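Local coordinates for protein putative dienelactone hydrolase (Klebsiella pneumoniae subsp. pneumoniae MGH 78578, PDB 3F67) that probably hydrolyses ester or lactone bonds as a member of the dienelactone hydrolase family, although its natural substrate is not established, at residues T120-G125 and A144-L149; A178-I183 and A210-N215. All coordinates share one frame; numbering follows the deposited sequence. Where two conformers were deposited one is given.

Interaction 1 (T120-G125 and A144-L149)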
loop_
_atom_site.group_PDB
_atom_site.type_symbol
_atom_site.label_atom_id
_atom_site.label_comp_id
_atom_site.label_asym_id
_atom_site.label_seq_id
_atom_site.Cartn_x
_atom_site.Cartn_y
_atom_site.Cartn_z
ATOM N N THR A 120 1.664 3.783 -0.969
ATOM C CA THR A 120 0.923 3.023 -1.979
ATOM C C THR A 120 0.916 1.551 -1.566
ATOM O O THR A 120 1.840 1.075 -0.889
ATOM C CB THR A 120 1.525 3.230 -3.396
ATOM O OG1 THR A 120 0.602 2.729 -4.374
ATOM C CG2 THR A 120 2.916 2.539 -3.570
ATOM N N GLY A 121 -0.106 0.831 -1.974
ATOM C CA GLY A 121 -0.182 -0.574 -1.536
ATOM C C GLY A 121 -1.064 -1.364 -2.473
ATOM O O GLY A 121 -1.902 -0.792 -3.164
ATOM N N PHE A 122 -0.872 -2.690 -2.480
ATOM C CA PHE A 122 -1.474 -3.546 -3.508
ATOM C C PHE A 122 -2.245 -4.668 -2.852
ATOM O O PHE A 122 -1.726 -5.303 -1.954
ATOM C CB PHE A 122 -0.355 -4.155 -4.396
ATOM C CG PHE A 122 0.482 -3.098 -5.050
ATOM C CD1 PHE A 122 0.157 -2.637 -6.324
ATOM C CD2 PHE A 122 1.558 -2.532 -4.345
ATOM C CE1 PHE A 122 0.936 -1.571 -6.934
ATOM C CE2 PHE A 122 2.295 -1.470 -4.901
ATOM C CZ PHE A 122 1.985 -1.005 -6.191
ATOM N N CYS A 123 -3.469 -4.877 -3.316
ATOM C CA CYS A 123 -4.243 -6.027 -2.905
ATOM C C CYS A 123 -4.558 -5.920 -1.403
ATOM O O CYS A 123 -5.197 -4.935 -0.992
ATOM C CB CYS A 123 -3.477 -7.295 -3.268
ATOM S SG CYS A 123 -4.550 -8.612 -3.114
ATOM N N TRP A 124 -4.103 -6.873 -0.581
ATOM C CA TRP A 124 -4.206 -6.724 0.904
ATOM C C TRP A 124 -3.694 -5.328 1.331
ATOM O O TRP A 124 -4.307 -4.608 2.165
ATOM C CB TRP A 124 -3.389 -7.837 1.602
ATOM C CG TRP A 124 -3.387 -7.749 3.095
ATOM C CD1 TRP A 124 -4.317 -8.296 3.965
ATOM C CD2 TRP A 124 -2.435 -7.065 3.892
ATOM N NE1 TRP A 124 -3.975 -7.992 5.284
ATOM C CE2 TRP A 124 -2.804 -7.262 5.258
ATOM C CE3 TRP A 124 -1.241 -6.357 3.591
ATOM C CZ2 TRP A 124 -2.051 -6.723 6.320
ATOM C CZ3 TRP A 124 -0.486 -5.817 4.662
ATOM C CH2 TRP A 124 -0.901 -6.005 5.990
ATOM N N GLY A 125 -2.569 -4.945 0.726
ATOM C CA GLY A 125 -1.931 -3.660 0.982
ATOM C C GLY A 125 -2.703 -2.430 0.511
ATOM O O GLY A 125 -2.519 -1.331 1.072
ATOM N N ALA A 144 -4.167 3.464 -3.615
ATOM C CA ALA A 144 -4.555 2.095 -3.192
ATOM C C ALA A 144 -4.854 1.318 -4.471
ATOM O O ALA A 144 -5.706 1.743 -5.288
ATOM C CB ALA A 144 -5.792 2.183 -2.327
ATOM N N TRP A 145 -4.169 0.191 -4.666
ATOM C CA TRP A 145 -4.451 -0.643 -5.828
ATOM C C TRP A 145 -5.278 -1.850 -5.404
ATOM O O TRP A 145 -4.823 -2.651 -4.607
ATOM C CB TRP A 145 -3.183 -1.171 -6.449
ATOM C CG TRP A 145 -2.156 -0.127 -6.877
ATOM C CD1 TRP A 145 -1.418 0.712 -6.050
ATOM C CD2 TRP A 145 -1.669 0.095 -8.226
ATOM N NE1 TRP A 145 -0.528 1.455 -6.829
ATOM C CE2 TRP A 145 -0.645 1.072 -8.146
ATOM C CE3 TRP A 145 -2.008 -0.449 -9.486
ATOM C CZ2 TRP A 145 0.056 1.558 -9.317
ATOM C CZ3 TRP A 145 -1.288 -0.042 -10.648
ATOM C CH2 TRP A 145 -0.272 0.968 -10.542
ATOM N N TYR A 146 -6.475 -1.943 -5.977
ATOM C CA TYR A 146 -7.424 -3.072 -5.801
ATOM C C TYR A 146 -7.401 -3.641 -4.384
ATOM O O TYR A 146 -7.116 -4.843 -4.177
ATOM C CB TYR A 146 -7.173 -4.155 -6.864
ATOM C CG TYR A 146 -5.743 -4.311 -7.359
ATOM C CD1 TYR A 146 -4.822 -5.116 -6.671
ATOM C CD2 TYR A 146 -5.336 -3.719 -8.551
ATOM C CE1 TYR A 146 -3.519 -5.287 -7.133
ATOM C CE2 TYR A 146 -4.031 -3.909 -9.039
ATOM C CZ TYR A 146 -3.145 -4.662 -8.332
ATOM O OH TYR A 146 -1.881 -4.850 -8.801
ATOM N N GLY A 147 -7.707 -2.768 -3.419
ATOM C CA GLY A 147 -7.885 -3.130 -2.009
ATOM C C GLY A 147 -9.375 -3.338 -1.713
ATOM O O GLY A 147 -10.214 -2.501 -2.090
ATOM N N LYS A 148 -9.702 -4.428 -1.018
ATOM C CA LYS A 148 -11.079 -4.705 -0.590
ATOM C C LYS A 148 -11.694 -3.512 0.114
ATOM O O LYS A 148 -11.057 -2.936 1.006
ATOM C CB LYS A 148 -11.090 -5.873 0.404
ATOM C CG LYS A 148 -12.419 -6.021 1.100
ATOM C CD LYS A 148 -12.293 -6.711 2.480
ATOM C CE LYS A 148 -11.289 -7.812 2.396
ATOM N NZ LYS A 148 -11.629 -8.672 1.227
ATOM N N LEU A 149 -12.933 -3.159 -0.257
ATOM C CA LEU A 149 -13.606 -1.951 0.259
ATOM C C LEU A 149 -14.672 -2.193 1.329
ATOM O O LEU A 149 -14.907 -1.340 2.202
ATOM C CB LEU A 149 -14.285 -1.247 -0.924
ATOM C CG LEU A 149 -13.244 -0.758 -1.973
ATOM C CD1 LEU A 149 -14.029 -0.305 -3.220
ATOM C CD2 LEU A 149 -12.365 0.441 -1.471
HETATM O O HOH W 1 -7.737 -6.306 -0.151
#
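Two neighbouring parallel strands run side by side at G121-F122 and A144-W145, a buried contact at the C-terminal ends of two central strands, where each strand gives way to a loop or turn. W145 lies between two backbone bonds: its N-H reaches G121 O at 2.9 Å, nearly straight, and its carbonyl oxygen takes the N-H of C123, also at 2.9 Å. F122 and W145 both project from one face of the sheet. In both, CG is anti to the carbonyl carbon, which brings the two rings to the same side, so that CE1 of F122 comes over the rim of one indole face, 3.3 Å from CE2 of W145. The rings meet obliquely, the plane of F122 being 31° from that of the five-membered ring of W145. The indole edge turns to T120, whose OG1 lies in the ring plane and receives a weak, bent bond from W145 NE1; OG1 is also hydrogen-bonded to V143 O. Helix 224-238 covers this side through W231 and M234.

The two strands and helix 124-133 form a beta-alpha-beta unit, and the sharp turn between the first strand and the helix matches the nucleophile elbow of alpha/beta hydrolases, here G-F-C-W-G, with G121 and G125 as its two glycines. C123, the likely nucleophile, has the strained backbone expected there (phi 65°, psi -119°) and sits at the N-cap position of the helix. Beyond the strands, Y146 lays its ring beside the C123 backbone, CD1 being 3.6 Å from C123 N, while its hydroxyl is probably hydrogen-bonded to N215 N. The CA-H of C123 points at Y146 O, with C123 CA 3.4 Å from that oxygen. A similar contact joins the CA-H of G147 to C123 O. A water accepts the N-H of K148 and donates weakly to C123 O.

Interaction 2 (A178-I183 and A210-N215)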
loop_
_atom_site.group_PDB
_atom_site.type_symbol
_atom_site.label_atom_id
_atom_site.label_comp_id
_atom_site.label_asym_id
_atom_site.label_seq_id
_atom_site.Cartn_x
_atom_site.Cartn_y
_atom_site.Cartn_z
ATOM N N ALA A 178 -12.179 -3.702 -13.420
ATOM C CA ALA A 178 -13.591 -4.060 -13.672
ATOM C C ALA A 178 -13.831 -5.565 -13.657
ATOM O O ALA A 178 -14.923 -6.005 -13.272
ATOM C CB ALA A 178 -14.075 -3.454 -14.993
ATOM N N LYS A 179 -12.841 -6.360 -14.072
ATOM C CA LYS A 179 -12.994 -7.821 -14.129
ATOM C C LYS A 179 -12.658 -8.516 -12.819
ATOM O O LYS A 179 -12.647 -9.742 -12.759
ATOM C CB LYS A 179 -12.139 -8.423 -15.248
ATOM C CG LYS A 179 -12.259 -7.691 -16.558
ATOM C CD LYS A 179 -12.993 -8.461 -17.568
ATOM C CE LYS A 179 -12.920 -7.759 -18.907
ATOM N NZ LYS A 179 -13.139 -8.770 -19.978
ATOM N N ASP A 180 -12.375 -7.733 -11.766
ATOM C CA ASP A 180 -11.992 -8.286 -10.474
ATOM C C ASP A 180 -13.234 -8.807 -9.717
ATOM O O ASP A 180 -14.027 -8.021 -9.150
ATOM C CB ASP A 180 -11.276 -7.175 -9.660
ATOM C CG ASP A 180 -10.750 -7.658 -8.340
ATOM O OD1 ASP A 180 -11.037 -8.820 -7.958
ATOM O OD2 ASP A 180 -10.055 -6.865 -7.656
ATOM N N ALA A 181 -13.410 -10.133 -9.751
ATOM C CA ALA A 181 -14.548 -10.802 -9.095
ATOM C C ALA A 181 -14.481 -10.644 -7.579
ATOM O O ALA A 181 -15.529 -10.658 -6.910
ATOM C CB ALA A 181 -14.563 -12.281 -9.442
ATOM N N SER A 182 -13.266 -10.495 -7.041
ATOM C CA SER A 182 -13.088 -10.339 -5.589
ATOM C C SER A 182 -13.506 -8.942 -5.083
ATOM O O SER A 182 -13.728 -8.769 -3.877
ATOM C CB SER A 182 -11.661 -10.670 -5.145
ATOM O OG SER A 182 -10.777 -9.613 -5.418
ATOM N N ILE A 183 -13.602 -7.967 -5.996
ATOM C CA ILE A 183 -14.034 -6.592 -5.664
ATOM C C ILE A 183 -15.083 -6.156 -6.680
ATOM O O ILE A 183 -14.789 -5.430 -7.640
ATOM C CB ILE A 183 -12.818 -5.605 -5.583
ATOM C CG1 ILE A 183 -11.787 -6.143 -4.582
ATOM C CG2 ILE A 183 -13.265 -4.146 -5.243
ATOM C CD1 ILE A 183 -10.467 -5.357 -4.545
ATOM N N ALA A 210 -9.165 -5.032 -16.827
ATOM C CA ALA A 210 -8.231 -5.557 -15.829
ATOM C C ALA A 210 -8.904 -6.406 -14.768
ATOM O O ALA A 210 -9.992 -6.091 -14.317
ATOM C CB ALA A 210 -7.518 -4.382 -15.130
ATOM N N ASP A 211 -8.196 -7.427 -14.313
ATOM C CA ASP A 211 -8.639 -8.258 -13.191
ATOM C C ASP A 211 -7.972 -7.735 -11.927
ATOM O O ASP A 211 -7.297 -6.666 -11.947
ATOM C CB ASP A 211 -8.161 -9.693 -13.465
ATOM C CG ASP A 211 -8.948 -10.757 -12.714
ATOM O OD1 ASP A 211 -9.582 -10.492 -11.664
ATOM O OD2 ASP A 211 -8.904 -11.907 -13.218
ATOM N N HIS A 212 -8.143 -8.467 -10.822
ATOM C CA HIS A 212 -7.359 -8.232 -9.605
ATOM C C HIS A 212 -5.874 -8.380 -9.922
ATOM O O HIS A 212 -5.505 -9.129 -10.830
ATOM C CB HIS A 212 -7.746 -9.272 -8.517
ATOM C CG HIS A 212 -7.290 -8.889 -7.136
ATOM N ND1 HIS A 212 -7.931 -7.928 -6.369
ATOM C CD2 HIS A 212 -6.237 -9.316 -6.397
ATOM C CE1 HIS A 212 -7.312 -7.809 -5.207
ATOM N NE2 HIS A 212 -6.272 -8.630 -5.202
ATOM N N ALA A 213 -5.021 -7.633 -9.209
ATOM C CA ALA A 213 -3.560 -7.816 -9.307
ATOM C C ALA A 213 -3.039 -7.561 -10.732
ATOM O O ALA A 213 -2.104 -8.217 -11.225
ATOM C CB ALA A 213 -3.125 -9.217 -8.795
ATOM N N PHE A 214 -3.614 -6.558 -11.367
ATOM C CA PHE A 214 -3.234 -6.297 -12.764
ATOM C C PHE A 214 -1.863 -5.641 -12.935
ATOM O O PHE A 214 -1.349 -5.554 -14.042
ATOM C CB PHE A 214 -4.343 -5.519 -13.512
ATOM C CG PHE A 214 -4.561 -4.103 -13.019
ATOM C CD1 PHE A 214 -3.683 -3.058 -13.412
ATOM C CD2 PHE A 214 -5.671 -3.790 -12.226
ATOM C CE1 PHE A 214 -3.927 -1.745 -12.980
ATOM C CE2 PHE A 214 -5.916 -2.458 -11.785
ATOM C CZ PHE A 214 -5.039 -1.451 -12.168
ATOM N N ASN A 215 -1.292 -5.137 -11.838
ATOM C CA ASN A 215 0.063 -4.642 -11.886
ATOM C C ASN A 215 1.133 -5.691 -11.598
ATOM O O ASN A 215 2.332 -5.391 -11.661
ATOM C CB ASN A 215 0.184 -3.495 -10.869
ATOM C CG ASN A 215 1.429 -2.662 -11.080
ATOM O OD1 ASN A 215 1.658 -2.115 -12.177
ATOM N ND2 ASN A 215 2.269 -2.570 -10.036
HETATM O O HOH W 2 -11.367 -12.117 -10.693
#
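The backbones of K179 and A210 meet where two loops run past each other, K179 N donating to A210 O at 2.9 Å, and D180 and D211 approach to 4.3 Å between their CA atoms. The side chains of D180 and H212 then run alongside each other. D180 OD2 accepts the H212 ND1 hydrogen at 2.7 Å; it lies in the imidazole plane, yet the nitrogen comes from above the carboxylate, 35° out of its plane. With CG anti to the backbone N in D180 (chi1 -176°), the other oxygen, OD1, faces its own type I turn. There S182 OG donates to the syn lone pair of OD1 at 2.7 Å, and the S182 N-H adds a weak bond, so the carboxylate is gripped through both oxygens. CD1 of I183 touches the edge of the imidazole, 4.0 Å from H212 ND1. D211 OD1 accepts the backbone N-H of H212, and a water joins it to A181 N. Loops after the last two strands that bring an acid to a histidine beside C123 are consistent with the Cys-His-Asp triad of dienelactone hydrolases.

How the interactions relate
Interaction 1 is the deeper contact, its centre about 6 Å from that of the chain, whereas interaction 2 lies about 16 Å out and is partly exposed. The first joins adjacent strands of one beta-alpha-beta unit by backbone bonds and aromatic packing; the second joins only loops, by one backbone bond and a carboxylate-imidazole hydrogen bond. Their centres are about 11 Å apart, and they meet directly: the C123 side chain lies against H212, and the Y146 ring packs on A213, with Y146 CZ 3.3 Å from A213 CA. The turn at the end of strand 116-122 thus presents the putative nucleophile, and the loops bring the probable acid-histidine pair to it, a division common to alpha/beta hydrolases.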